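Local coordinates for protein endolysin (Escherichia coli O157 typing phage 15, PDB 7M5I) that probably hydrolyses the beta-1,4-linked glycan strands of bacterial peptidoglycan as a phage lysozyme, helping to lyse the host cell at the end of infection, at residues 16-21 against 37-42; 65-70 against 94-99; 126-131 against 136-141. All coordinates share one frame; numbering follows the deposited sequence.

Interaction 1: 16-21 against 37-42; sequences AIKFFE and IGYGTI
Glu-21 and Tyr-39 bring the two backbones closest, their CA atoms 5.2 Å apart, where the C-terminal end of helix 11-21 meets the turn that follows strand 35-38. This is the active-site corner of the phage lysozyme fold of glycosyl hydrolase family 24, in which the helix delivers the predicted catalytic Glu-21 beside the small antiparallel sheet of strands 27-29 and 35-38. The turn is closed by a reciprocal pair of backbone hydrogen bonds between Ile-37 and Thr-41, and Gly-38 and Gly-40 within it both have positive phi, which glycine adopts easily. No direct hydrogen bond joins the two segments; a water bridges them, donating to Gly-38 O and, weakly, to Glu-21 O.

The side-chain contact is mainly Lys-18 laid over Tyr-39. At chi1 -71° Lys-18 CG stands opposite the carbonyl carbon, and the chain runs extended obliquely over one face of the phenol. Lys-18 CG lies 3.6 Å from the Tyr-39 ring centroid, 12° off the normal, a CH-pi contact. CB flanks the CE1 side of the ring, while CD and CE continue past CZ. A lysine suits this place because its methylenes cover the aromatic face and its ammonium can still reach beyond it, to a salt bridge with Glu-61 of helix 57-78. On that helix Ala-60 and Leu-64 also touch the tyrosine.

CB and CG of Glu-21 lie against the Tyr-39 carbonyl, with Glu-21 CG 3.5 Å from Tyr-39 O, and the bend at chi2 (-67°) turns the carboxylate toward Gly-40. OE2 has a long, weak ion pair with Arg-145 of helix 140-155. Gly-40 offers no side chain where a CB would point at the helix, and Glu-21 OE1 rests 3.6 Å from Gly-40 CA.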
ATOM      1  N   ALA A  16       4.176  -7.621  -4.397  1.00 23.50           N
ATOM      2  CA  ALA A  16       3.558  -6.493  -5.105  1.00 21.72           C
ATOM      3  C   ALA A  16       3.910  -5.173  -4.412  1.00 21.86           C
ATOM      4  O   ALA A  16       4.308  -4.187  -5.101  1.00 22.57           O
ATOM      5  CB  ALA A  16       2.064  -6.673  -5.270  1.00 22.64           C
ATOM      6  N   ILE A  17       3.839  -5.109  -3.094  1.00 22.20           N
ATOM      7  CA  ILE A  17       4.178  -3.846  -2.366  1.00 22.14           C
ATOM      8  C   ILE A  17       5.659  -3.559  -2.596  1.00 21.37           C
ATOM      9  O   ILE A  17       5.992  -2.373  -2.834  1.00 21.43           O
ATOM     10  CB  ILE A  17       3.786  -3.959  -0.875  1.00 24.28           C
ATOM     11  CG1 ILE A  17       2.259  -4.077  -0.809  1.00 25.09           C
ATOM     12  CG2 ILE A  17       4.312  -2.740  -0.135  1.00 25.23           C
ATOM     13  CD1 ILE A  17       1.688  -4.221   0.592  1.00 26.45           C
ATOM     14  N   LYS A  18       6.520  -4.571  -2.532  1.00 22.42           N
ATOM     15  CA  LYS A  18       7.970  -4.388  -2.817  1.00 22.21           C
ATOM     16  C   LYS A  18       8.104  -3.752  -4.196  1.00 22.07           C
ATOM     17  O   LYS A  18       8.932  -2.853  -4.388  1.00 23.83           O
ATOM     18  CB  LYS A  18       8.731  -5.711  -2.731  1.00 22.20           C
ATOM     19  CG  LYS A  18       8.901  -6.274  -1.331  1.00 21.81           C
ATOM     20  CD  LYS A  18       9.544  -7.627  -1.399  1.00 23.95           C
ATOM     21  CE  LYS A  18       9.908  -8.229  -0.070  1.00 25.41           C
ATOM     22  NZ  LYS A  18      10.244  -9.650  -0.242  1.00 28.23           N
ATOM     23  N   PHE A  19       7.415  -4.300  -5.178  1.00 21.95           N
ATOM     24  CA  PHE A  19       7.486  -3.866  -6.590  1.00 21.62           C
ATOM     25  C   PHE A  19       7.065  -2.402  -6.719  1.00 22.67           C
ATOM     26  O   PHE A  19       7.734  -1.577  -7.370  1.00 21.99           O
ATOM     27  CB  PHE A  19       6.620  -4.791  -7.406  1.00 23.04           C
ATOM     28  CG  PHE A  19       6.547  -4.412  -8.869  1.00 21.99           C
ATOM     29  CD1 PHE A  19       5.626  -3.506  -9.324  1.00 24.43           C
ATOM     30  CD2 PHE A  19       7.422  -4.982  -9.762  1.00 28.94           C
ATOM     31  CE1 PHE A  19       5.571  -3.174 -10.679  1.00 26.70           C
ATOM     32  CE2 PHE A  19       7.364  -4.650 -11.122  1.00 30.74           C
ATOM     33  CZ  PHE A  19       6.471  -3.707 -11.551  1.00 28.18           C
ATOM     34  N   PHE A  20       5.977  -2.020  -6.043  1.00 23.54           N
ATOM     35  CA  PHE A  20       5.456  -0.633  -6.064  1.00 22.92           C
ATOM     36  C   PHE A  20       6.409   0.366  -5.377  1.00 24.76           C
ATOM     37  O   PHE A  20       6.520   1.545  -5.848  1.00 24.51           O
ATOM     38  CB  PHE A  20       4.074  -0.548  -5.408  1.00 23.44           C
ATOM     39  CG  PHE A  20       3.002  -1.333  -6.117  1.00 23.08           C
ATOM     40  CD1 PHE A  20       2.933  -1.399  -7.528  1.00 25.74           C
ATOM     41  CD2 PHE A  20       2.015  -1.966  -5.378  1.00 25.20           C
ATOM     42  CE1 PHE A  20       1.939  -2.139  -8.143  1.00 27.54           C
ATOM     43  CE2 PHE A  20       1.023  -2.708  -6.000  1.00 25.16           C
ATOM     44  CZ  PHE A  20       0.984  -2.809  -7.375  1.00 27.48           C
ATOM     45  N   GLU A  21       7.125  -0.064  -4.337  1.00 23.51           N
ATOM     46  CA  GLU A  21       7.993   0.834  -3.548  1.00 24.81           C
ATOM     47  C   GLU A  21       9.355   0.979  -4.237  1.00 25.43           C
ATOM     48  O   GLU A  21      10.043   2.028  -4.022  1.00 26.55           O
ATOM     49  CB  GLU A  21       8.169   0.322  -2.123  1.00 27.28           C
ATOM     50  CG  GLU A  21       6.892   0.348  -1.292  1.00 30.92           C
ATOM     51  CD  GLU A  21       6.366   1.742  -0.973  1.00 36.86           C
ATOM     52  OE1 GLU A  21       7.145   2.723  -1.037  1.00 38.31           O
ATOM     53  OE2 GLU A  21       5.150   1.873  -0.903  1.00 46.72           O
ATOM     54  N   ILE A  37      14.785   4.402   3.039  1.00 22.20           N
ATOM     55  CA  ILE A  37      15.685   3.253   2.792  1.00 20.88           C
ATOM     56  C   ILE A  37      14.830   1.997   2.557  1.00 21.87           C
ATOM     57  O   ILE A  37      13.654   1.948   2.918  1.00 21.65           O
ATOM     58  CB  ILE A  37      16.690   3.054   3.944  1.00 21.06           C
ATOM     59  CG1 ILE A  37      17.961   2.300   3.500  1.00 21.93           C
ATOM     60  CG2 ILE A  37      16.014   2.385   5.144  1.00 22.08           C
ATOM     61  CD1 ILE A  37      19.099   2.336   4.498  1.00 23.65           C
ATOM     62  N   GLY A  38      15.433   0.975   1.957  1.00 20.46           N
ATOM     63  CA  GLY A  38      14.752  -0.300   1.754  1.00 21.15           C
ATOM     64  C   GLY A  38      13.592  -0.142   0.775  1.00 20.95           C
ATOM     65  O   GLY A  38      13.719   0.551  -0.271  1.00 19.65           O
ATOM     66  N   TYR A  39      12.451  -0.742   1.106  1.00 21.82           N
ATOM     67  CA  TYR A  39      11.206  -0.672   0.319  1.00 21.20           C
ATOM     68  C   TYR A  39      10.338   0.479   0.810  1.00 22.69           C
ATOM     69  O   TYR A  39       9.204   0.233   1.323  1.00 24.28           O
ATOM     70  CB  TYR A  39      10.448  -1.992   0.380  1.00 20.84           C
ATOM     71  CG  TYR A  39      11.237  -3.195  -0.094  1.00 20.23           C
ATOM     72  CD1 TYR A  39      11.396  -3.445  -1.473  1.00 20.03           C
ATOM     73  CD2 TYR A  39      11.742  -4.126   0.784  1.00 21.55           C
ATOM     74  CE1 TYR A  39      12.037  -4.587  -1.920  1.00 20.19           C
ATOM     75  CE2 TYR A  39      12.451  -5.238   0.348  1.00 20.68           C
ATOM     76  CZ  TYR A  39      12.577  -5.493  -1.024  1.00 21.74           C
ATOM     77  OH  TYR A  39      13.247  -6.582  -1.525  1.00 22.58           O
ATOM     78  N   GLY A  40      10.866   1.701   0.719  1.00 22.08           N
ATOM     79  CA  GLY A  40      10.093   2.913   1.066  1.00 25.97           C
ATOM     80  C   GLY A  40       9.949   3.142   2.576  1.00 26.63           C
ATOM     81  O   GLY A  40       9.072   3.898   3.020  1.00 28.78           O
ATOM     82  N   THR A  41      10.820   2.566   3.346  1.00 24.62           N
ATOM     83  CA  THR A  41      10.826   2.679   4.803  1.00 24.90           C
ATOM     84  C   THR A  41      11.342   4.068   5.206  1.00 25.97           C
ATOM     85  O   THR A  41      12.421   4.461   4.748  1.00 25.03           O
ATOM     86  CB  THR A  41      11.691   1.591   5.440  1.00 26.54           C
ATOM     87  OG1 THR A  41      11.094   0.342   5.104  1.00 27.06           O
ATOM     88  CG2 THR A  41      11.803   1.710   6.963  1.00 26.27           C
ATOM     89  N   ILE A  42      10.632   4.754   6.115  1.00 26.86           N
ATOM     90  CA  ILE A  42      11.126   6.040   6.690  1.00 27.55           C
ATOM     91  C   ILE A  42      11.265   5.958   8.224  1.00 30.71           C
ATOM     92  O   ILE A  42      11.786   6.929   8.791  1.00 31.34           O
ATOM     93  CB  ILE A  42      10.236   7.225   6.272  1.00 28.82           C
ATOM     94  CG1 ILE A  42       8.835   7.168   6.904  1.00 30.70           C
ATOM     95  CG2 ILE A  42      10.236   7.339   4.751  1.00 27.86           C
ATOM     96  CD1 ILE A  42       7.997   8.420   6.628  1.00 31.63           C
TER
HETATM   97  O   HOH W   1      12.457   2.678  -1.775  1.00 38.47           O

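Interaction 2: 65-70 against 94-99; sequences LADVEK and ETYNIG
Tyr-96 has chi1 at -171°, its CG beside its own carbonyl carbon, a torsion that carries the ring from helix 85-98 across to helix 57-78, where it meets Asp-67 and Val-68. This is helix-helix packing within the phage lysozyme fold, with Tyr-96 also lying against the predicted catalytic Glu-21. Val-68 lays CG1 over one face of the phenol, displaced toward CE1 and CD1. Val-68 CG1 lies 4.0 Å from the Tyr-96 ring centroid and 13° off the normal, in CH-pi contact; valine and ring cross at about a right angle. A short, branched side chain fits here because the helices come so close, with Val-68 CA 6.7 Å from Tyr-96 CA.

The hydroxyl of the tyrosine lies beside the Asp-67 side chain, Tyr-96 OH being 3.2 Å from Asp-67 OD2, with the carboxylate and ring planes 26° apart. The clear partner of that OD2 is Thr-41: it is probably hydrogen-bonded to Thr-41 OG1, which ties the helix to the loop after strand 35-38. Asp-67 O approaches the rim of the ring near its plane. Tyrosine thus offers valine an apolar face.

Around this bridge between helices 57-78 and 85-98, Phe-71 of the first helix meets the Tyr-96 ring edge-to-face and Leu-64 also touches it, while Ile-17 and Glu-21 reach it from helix 11-21.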
ATOM      1  N   LEU A  65       7.898  -5.573   6.474  1.00 27.08           N
ATOM      2  CA  LEU A  65       6.946  -6.416   7.250  1.00 30.22           C
ATOM      3  C   LEU A  65       6.470  -5.660   8.503  1.00 31.80           C
ATOM      4  O   LEU A  65       5.253  -5.705   8.780  1.00 31.11           O
ATOM      5  CB  LEU A  65       7.582  -7.751   7.621  1.00 30.36           C
ATOM      6  CG  LEU A  65       7.737  -8.740   6.468  1.00 31.52           C
ATOM      7  CD1 LEU A  65       8.559  -9.936   6.903  1.00 33.64           C
ATOM      8  CD2 LEU A  65       6.382  -9.143   5.910  1.00 33.34           C
ATOM      9  N   ALA A  66       7.370  -4.984   9.195  1.00 32.32           N
ATOM     10  CA  ALA A  66       7.021  -4.276  10.448  1.00 34.00           C
ATOM     11  C   ALA A  66       6.131  -3.077  10.067  1.00 35.18           C
ATOM     12  O   ALA A  66       5.131  -2.863  10.766  1.00 40.43           O
ATOM     13  CB  ALA A  66       8.252  -3.827  11.174  1.00 35.07           C
ATOM     14  N   ASP A  67       6.481  -2.361   8.990  1.00 34.51           N
ATOM     15  CA  ASP A  67       5.778  -1.162   8.466  1.00 37.07           C
ATOM     16  C   ASP A  67       4.312  -1.541   8.132  1.00 36.36           C
ATOM     17  O   ASP A  67       3.399  -0.697   8.390  1.00 36.61           O
ATOM     18  CB  ASP A  67       6.374  -0.642   7.159  1.00 39.50           C
ATOM     19  CG  ASP A  67       7.706   0.110   7.184  1.00 43.66           C
ATOM     20  OD1 ASP A  67       8.057   0.592   8.302  1.00 37.68           O
ATOM     21  OD2 ASP A  67       8.423   0.148   6.030  1.00 39.99           O
ATOM     22  N   VAL A  68       4.076  -2.693   7.489  1.00 32.10           N
ATOM     23  CA  VAL A  68       2.746  -2.963   6.847  1.00 32.63           C
ATOM     24  C   VAL A  68       1.778  -3.490   7.916  1.00 31.79           C
ATOM     25  O   VAL A  68       0.600  -3.497   7.659  1.00 32.67           O
ATOM     26  CB  VAL A  68       2.714  -3.949   5.667  1.00 32.56           C
ATOM     27  CG1 VAL A  68       3.545  -3.474   4.504  1.00 36.57           C
ATOM     28  CG2 VAL A  68       3.098  -5.330   6.053  1.00 31.15           C
ATOM     29  N   GLU A  69       2.252  -3.909   9.076  1.00 33.48           N
ATOM     30  CA  GLU A  69       1.465  -4.646  10.100  1.00 37.24           C
ATOM     31  C   GLU A  69       0.200  -3.859  10.474  1.00 36.72           C
ATOM     32  O   GLU A  69      -0.900  -4.462  10.487  1.00 32.24           O
ATOM     33  CB  GLU A  69       2.365  -4.989  11.279  1.00 41.97           C
ATOM     34  CG  GLU A  69       1.899  -6.169  12.083  1.00 48.96           C
ATOM     35  CD  GLU A  69       2.718  -6.358  13.362  1.00 55.88           C
ATOM     36  OE1 GLU A  69       3.880  -5.853  13.417  1.00 58.61           O
ATOM     37  OE2 GLU A  69       2.172  -6.947  14.316  1.00 62.15           O
ATOM     38  N   LYS A  70       0.317  -2.560  10.736  1.00 37.99           N
ATOM     39  CA  LYS A  70      -0.849  -1.767  11.208  1.00 39.92           C
ATOM     40  C   LYS A  70      -1.844  -1.606  10.063  1.00 34.77           C
ATOM     41  O   LYS A  70      -3.039  -1.357  10.362  1.00 36.70           O
ATOM     42  CB  LYS A  70      -0.414  -0.437  11.829  1.00 42.41           C
ATOM     43  CG  LYS A  70       0.198   0.559  10.854  1.00 46.88           C
ATOM     44  CD  LYS A  70       0.587   1.910  11.505  1.00 54.26           C
ATOM     45  CE  LYS A  70       0.426   3.024  10.493  1.00 57.84           C
ATOM     46  NZ  LYS A  70       0.865   4.353  10.977  1.00 65.79           N
ATOM     47  N   GLU A  94      -3.101  -0.698  -1.385  1.00 24.55           N
ATOM     48  CA  GLU A  94      -3.630   0.661  -1.597  1.00 26.26           C
ATOM     49  C   GLU A  94      -3.667   1.418  -0.265  1.00 27.18           C
ATOM     50  O   GLU A  94      -3.263   2.644  -0.247  1.00 27.93           O
ATOM     51  CB  GLU A  94      -4.994   0.653  -2.275  1.00 26.08           C
ATOM     52  CG  GLU A  94      -5.528   2.051  -2.491  1.00 25.98           C
ATOM     53  CD  GLU A  94      -6.445   2.294  -3.651  1.00 28.88           C
ATOM     54  OE1 GLU A  94      -6.932   3.449  -3.820  1.00 28.72           O
ATOM     55  OE2 GLU A  94      -6.632   1.364  -4.443  1.00 30.94           O
ATOM     56  N   THR A  95      -4.103   0.758   0.814  1.00 26.50           N
ATOM     57  CA  THR A  95      -4.196   1.423   2.131  1.00 28.69           C
ATOM     58  C   THR A  95      -2.782   1.823   2.600  1.00 29.46           C
ATOM     59  O   THR A  95      -2.646   2.891   3.209  1.00 29.41           O
ATOM     60  CB  THR A  95      -4.876   0.505   3.167  1.00 31.05           C
ATOM     61  OG1 THR A  95      -6.143   0.146   2.640  1.00 29.51           O
ATOM     62  CG2 THR A  95      -5.052   1.178   4.503  1.00 32.06           C
ATOM     63  N   TYR A  96      -1.789   1.001   2.318  1.00 28.30           N
ATOM     64  CA  TYR A  96      -0.387   1.269   2.684  1.00 28.64           C
ATOM     65  C   TYR A  96       0.095   2.577   2.043  1.00 31.52           C
ATOM     66  O   TYR A  96       0.973   3.282   2.604  1.00 30.70           O
ATOM     67  CB  TYR A  96       0.491   0.095   2.264  1.00 28.94           C
ATOM     68  CG  TYR A  96       1.891   0.233   2.804  1.00 32.38           C
ATOM     69  CD1 TYR A  96       2.063   0.341   4.178  1.00 35.40           C
ATOM     70  CD2 TYR A  96       3.009   0.281   2.000  1.00 33.81           C
ATOM     71  CE1 TYR A  96       3.322   0.471   4.735  1.00 41.66           C
ATOM     72  CE2 TYR A  96       4.282   0.406   2.534  1.00 33.58           C
ATOM     73  CZ  TYR A  96       4.441   0.494   3.908  1.00 39.11           C
ATOM     74  OH  TYR A  96       5.639   0.722   4.532  1.00 38.03           O
ATOM     75  N   ASN A  97      -0.476   2.935   0.902  1.00 29.11           N
ATOM     76  CA  ASN A  97      -0.119   4.164   0.152  1.00 31.04           C
ATOM     77  C   ASN A  97      -1.007   5.319   0.588  1.00 32.20           C
ATOM     78  O   ASN A  97      -0.491   6.433   0.849  1.00 31.31           O
ATOM     79  CB  ASN A  97      -0.165   3.842  -1.343  1.00 30.66           C
ATOM     80  CG  ASN A  97       0.097   5.038  -2.229  1.00 34.27           C
ATOM     81  OD1 ASN A  97      -0.749   5.430  -3.000  1.00 33.75           O
ATOM     82  ND2 ASN A  97       1.235   5.693  -2.016  1.00 36.07           N
ATOM     83  N   ILE A  98      -2.316   5.148   0.690  1.00 29.33           N
ATOM     84  CA  ILE A  98      -3.215   6.305   0.936  1.00 31.67           C
ATOM     85  C   ILE A  98      -3.388   6.571   2.447  1.00 30.69           C
ATOM     86  O   ILE A  98      -3.785   7.694   2.793  1.00 32.60           O
ATOM     87  CB  ILE A  98      -4.563   6.190   0.218  1.00 31.28           C
ATOM     88  CG1 ILE A  98      -5.459   5.106   0.842  1.00 30.84           C
ATOM     89  CG2 ILE A  98      -4.350   6.011  -1.268  1.00 33.93           C
ATOM     90  CD1 ILE A  98      -6.823   5.064   0.283  1.00 32.19           C
ATOM     91  N   GLY A  99      -3.082   5.597   3.281  1.00 31.75           N
ATOM     92  CA  GLY A  99      -3.208   5.648   4.742  1.00 33.65           C
ATOM     93  C   GLY A  99      -4.545   5.092   5.233  1.00 33.96           C
ATOM     94  O   GLY A  99      -5.523   5.011   4.450  1.00 33.37           O
TER

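Interaction 3: 126-131 against 136-141; sequences WWNKVT and KVTSNG. With PO4 (phosphate ion), chain C.
An antiparallel beta hairpin, strands 129-132 and 135-138, pairs these segments at the surface of the phage lysozyme fold and runs into helix 140-155. Val-130 and Val-137 form its hydrogen-bonded pair: Val-130 N donates to Val-137 O at 2.9 Å, and Val-137 N to Val-130 O at 2.8 Å. Lys-129 with Thr-138 and Thr-131 with Lys-136 flank it as non-hydrogen-bonded pairs. A third bond continues the pairing past the strand, Ser-139 N reaching Asn-128 O at 2.8 Å and an almost straight 174°.

Long lysines suit the exposed face they share with the two threonines, since their methylene chains fold over it. Bent at chi2 (-66°) and again at chi4, Lys-129 passes obliquely by Thr-138, with Lys-129 CE 3.5 Å from Thr-138 OG1, and its ammonium NZ bonds Asn-128 OD1 in the carbonyl plane. Lys-136 lays CD 3.8 Å from Thr-131 CB.

Ser-139 caps helix 140-155 through OG to Leu-142 N, and Leu-142 touches Val-130. At the other end, Trp-127 NE1 bonds weakly to O3 of a phosphate, probably from the crystallisation medium and also held by Thr-107 of helix 107-113, while Trp-127 packs on Glu-94 and Ile-98 of helix 85-98.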
ATOM      1  N   TRP A 126      -9.666   6.131  -8.028  1.00 32.79           N
ATOM      2  CA  TRP A 126      -9.869   7.581  -7.806  1.00 33.24           C
ATOM      3  C   TRP A 126      -8.674   8.174  -7.035  1.00 31.05           C
ATOM      4  O   TRP A 126      -8.501   9.398  -7.101  1.00 31.40           O
ATOM      5  CB  TRP A 126     -11.177   7.857  -7.059  1.00 34.04           C
ATOM      6  CG  TRP A 126     -12.400   7.395  -7.771  1.00 36.38           C
ATOM      7  CD1 TRP A 126     -12.529   6.978  -9.066  1.00 37.06           C
ATOM      8  CD2 TRP A 126     -13.723   7.334  -7.195  1.00 39.02           C
ATOM      9  NE1 TRP A 126     -13.838   6.665  -9.327  1.00 39.65           N
ATOM     10  CE2 TRP A 126     -14.593   6.871  -8.205  1.00 39.71           C
ATOM     11  CE3 TRP A 126     -14.239   7.637  -5.932  1.00 41.16           C
ATOM     12  CZ2 TRP A 126     -15.965   6.690  -7.990  1.00 41.93           C
ATOM     13  CZ3 TRP A 126     -15.596   7.491  -5.723  1.00 41.64           C
ATOM     14  CH2 TRP A 126     -16.442   7.038  -6.743  1.00 42.93           C
ATOM     15  N   TRP A 127      -7.908   7.389  -6.295  1.00 28.34           N
ATOM     16  CA  TRP A 127      -6.857   7.853  -5.376  1.00 28.78           C
ATOM     17  C   TRP A 127      -5.542   8.048  -6.176  1.00 27.60           C
ATOM     18  O   TRP A 127      -4.595   7.253  -6.001  1.00 26.94           O
ATOM     19  CB  TRP A 127      -6.719   6.899  -4.197  1.00 29.86           C
ATOM     20  CG  TRP A 127      -7.909   6.971  -3.295  1.00 31.61           C
ATOM     21  CD1 TRP A 127      -9.066   6.226  -3.407  1.00 34.27           C
ATOM     22  CD2 TRP A 127      -8.101   7.823  -2.166  1.00 33.02           C
ATOM     23  NE1 TRP A 127      -9.981   6.600  -2.461  1.00 33.35           N
ATOM     24  CE2 TRP A 127      -9.398   7.535  -1.650  1.00 34.23           C
ATOM     25  CE3 TRP A 127      -7.323   8.787  -1.519  1.00 34.23           C
ATOM     26  CZ2 TRP A 127      -9.943   8.245  -0.585  1.00 36.83           C
ATOM     27  CZ3 TRP A 127      -7.863   9.483  -0.459  1.00 36.66           C
ATOM     28  CH2 TRP A 127      -9.139   9.192   0.020  1.00 38.70           C
ATOM     29  N   ASN A 128      -5.523   9.074  -7.034  1.00 30.01           N
ATOM     30  CA  ASN A 128      -4.334   9.275  -7.911  1.00 30.23           C
ATOM     31  C   ASN A 128      -3.791  10.707  -7.758  1.00 30.52           C
ATOM     32  O   ASN A 128      -3.003  11.101  -8.644  1.00 30.49           O
ATOM     33  CB  ASN A 128      -4.679   8.992  -9.370  1.00 31.53           C
ATOM     34  CG  ASN A 128      -5.787   9.831  -9.936  1.00 36.51           C
ATOM     35  OD1 ASN A 128      -6.148  10.881  -9.401  1.00 38.79           O
ATOM     36  ND2 ASN A 128      -6.386   9.351 -11.018  1.00 37.81           N
ATOM     37  N   LYS A 129      -4.287  11.483  -6.798  1.00 31.65           N
ATOM     38  CA  LYS A 129      -3.878  12.907  -6.615  1.00 33.59           C
ATOM     39  C   LYS A 129      -2.787  13.044  -5.564  1.00 34.44           C
ATOM     40  O   LYS A 129      -2.807  12.337  -4.590  1.00 33.64           O
ATOM     41  CB  LYS A 129      -5.094  13.741  -6.196  1.00 38.06           C
ATOM     42  CG  LYS A 129      -6.270  13.741  -7.140  1.00 41.84           C
ATOM     43  CD  LYS A 129      -5.954  14.387  -8.437  1.00 44.89           C
ATOM     44  CE  LYS A 129      -7.185  14.506  -9.319  1.00 47.17           C
ATOM     45  NZ  LYS A 129      -7.761  13.153  -9.556  1.00 50.34           N
ATOM     46  N   VAL A 130      -1.897  14.023  -5.719  1.00 34.95           N
ATOM     47  CA  VAL A 130      -0.861  14.366  -4.716  1.00 37.53           C
ATOM     48  C   VAL A 130      -0.919  15.895  -4.585  1.00 38.58           C
ATOM     49  O   VAL A 130      -1.400  16.623  -5.581  1.00 36.05           O
ATOM     50  CB  VAL A 130       0.539  13.872  -5.089  1.00 37.99           C
ATOM     51  CG1 VAL A 130       0.706  12.348  -5.079  1.00 37.20           C
ATOM     52  CG2 VAL A 130       0.929  14.399  -6.434  1.00 43.69           C
ATOM     53  N   THR A 131      -0.648  16.390  -3.379  1.00 41.94           N
ATOM     54  CA  THR A 131      -0.708  17.868  -3.157  1.00 44.12           C
ATOM     55  C   THR A 131       0.670  18.418  -3.524  1.00 39.34           C
ATOM     56  O   THR A 131       1.703  17.934  -3.018  1.00 37.66           O
ATOM     57  CB  THR A 131      -1.409  18.252  -1.843  1.00 49.69           C
ATOM     58  OG1 THR A 131      -1.091  19.644  -1.610  1.00 54.90           O
ATOM     59  CG2 THR A 131      -1.000  17.375  -0.697  1.00 50.66           C
ATOM     60  N   LYS A 136      -3.893  20.104  -5.858  1.00 46.79           N
ATOM     61  CA  LYS A 136      -4.018  18.651  -6.136  1.00 47.01           C
ATOM     62  C   LYS A 136      -3.647  18.422  -7.606  1.00 43.25           C
ATOM     63  O   LYS A 136      -4.231  19.058  -8.494  1.00 44.72           O
ATOM     64  CB  LYS A 136      -5.445  18.179  -5.802  1.00 52.18           C
ATOM     65  CG  LYS A 136      -5.726  17.909  -4.325  1.00 57.68           C
ATOM     66  CD  LYS A 136      -4.609  17.149  -3.603  1.00 61.76           C
ATOM     67  CE  LYS A 136      -5.088  16.264  -2.463  1.00 66.06           C
ATOM     68  NZ  LYS A 136      -4.285  15.013  -2.364  1.00 62.29           N
ATOM     69  N   VAL A 137      -2.714  17.529  -7.836  1.00 40.38           N
ATOM     70  CA  VAL A 137      -2.128  17.227  -9.162  1.00 41.57           C
ATOM     71  C   VAL A 137      -2.273  15.698  -9.372  1.00 36.96           C
ATOM     72  O   VAL A 137      -1.966  14.941  -8.438  1.00 34.87           O
ATOM     73  CB  VAL A 137      -0.647  17.682  -9.203  1.00 41.16           C
ATOM     74  CG1 VAL A 137       0.099  17.070 -10.358  1.00 42.18           C
ATOM     75  CG2 VAL A 137      -0.522  19.221  -9.249  1.00 44.40           C
ATOM     76  N   THR A 138      -2.717  15.291 -10.559  1.00 36.31           N
ATOM     77  CA  THR A 138      -2.779  13.843 -10.896  1.00 34.21           C
ATOM     78  C   THR A 138      -1.360  13.295 -11.049  1.00 32.85           C
ATOM     79  O   THR A 138      -0.533  13.926 -11.773  1.00 36.07           O
ATOM     80  CB  THR A 138      -3.620  13.615 -12.148  1.00 37.48           C
ATOM     81  OG1 THR A 138      -4.919  14.175 -11.944  1.00 40.10           O
ATOM     82  CG2 THR A 138      -3.740  12.142 -12.480  1.00 38.27           C
ATOM     83  N   SER A 139      -1.018  12.226 -10.347  1.00 29.19           N
ATOM     84  CA  SER A 139       0.274  11.525 -10.439  1.00 28.51           C
ATOM     85  C   SER A 139       0.140  10.351 -11.427  1.00 32.13           C
ATOM     86  O   SER A 139      -0.633   9.420 -11.136  1.00 29.18           O
ATOM     87  CB  SER A 139       0.744  11.053  -9.130  1.00 26.86           C
ATOM     88  OG  SER A 139       1.752  10.091  -9.237  1.00 25.57           O
ATOM     89  N   ASN A 140       0.912  10.361 -12.507  1.00 31.58           N
ATOM     90  CA  ASN A 140       0.915   9.224 -13.472  1.00 31.88           C
ATOM     91  C   ASN A 140       1.414   7.979 -12.765  1.00 29.11           C
ATOM     92  O   ASN A 140       0.850   6.887 -13.043  1.00 28.36           O
ATOM     93  CB  ASN A 140       1.684   9.573 -14.736  1.00 35.15           C
ATOM     94  CG  ASN A 140       0.924  10.540 -15.609  1.00 41.05           C
ATOM     95  OD1 ASN A 140      -0.310  10.724 -15.508  1.00 46.15           O
ATOM     96  ND2 ASN A 140       1.671  11.155 -16.510  1.00 46.02           N
ATOM     97  N   GLY A 141       2.390   8.067 -11.861  1.00 24.62           N
ATOM     98  CA  GLY A 141       2.897   6.925 -11.079  1.00 25.66           C
ATOM     99  C   GLY A 141       1.798   6.298 -10.250  1.00 25.07           C
ATOM    100  O   GLY A 141       1.670   5.083 -10.220  1.00 23.23           O
TER
HETATM  101  P   PO4 C 201     -13.776   8.743  -1.724  1.00 52.32           P
HETATM  102  O1  PO4 C 201     -15.247   8.834  -2.136  1.00 51.78           O
HETATM  103  O2  PO4 C 201     -12.995   9.780  -2.523  1.00 62.48           O
HETATM  104  O3  PO4 C 201     -13.269   7.357  -2.027  1.00 51.37           O
HETATM  105  O4  PO4 C 201     -13.597   9.032  -0.244  1.00 52.44           O

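How the interactions relate
Interactions 1 and 2 adjoin, their centres 10 Å apart; helix 57-78 supplies one side of interaction 2 and flanks interaction 1, giving Lys-18 its salt-bridge partner. Glu-21 OE2 packs 3.8 Å from Tyr-96 CE2, so Glu-21, the predicted catalytic residue of interaction 1, also lies against interaction 2. Interaction 2 is partly buried and nearest the centre of the chain; interaction 1 is a surface contact, a water bridging its backbones. In each, an aliphatic group covers a tyrosine face. Interaction 3 lies about 19 Å from either, between centres, and relies instead on strand hydrogen bonds, with exposed lysines and threonines. Trp-127 nevertheless packs against helix 85-98, linking it to interaction 2.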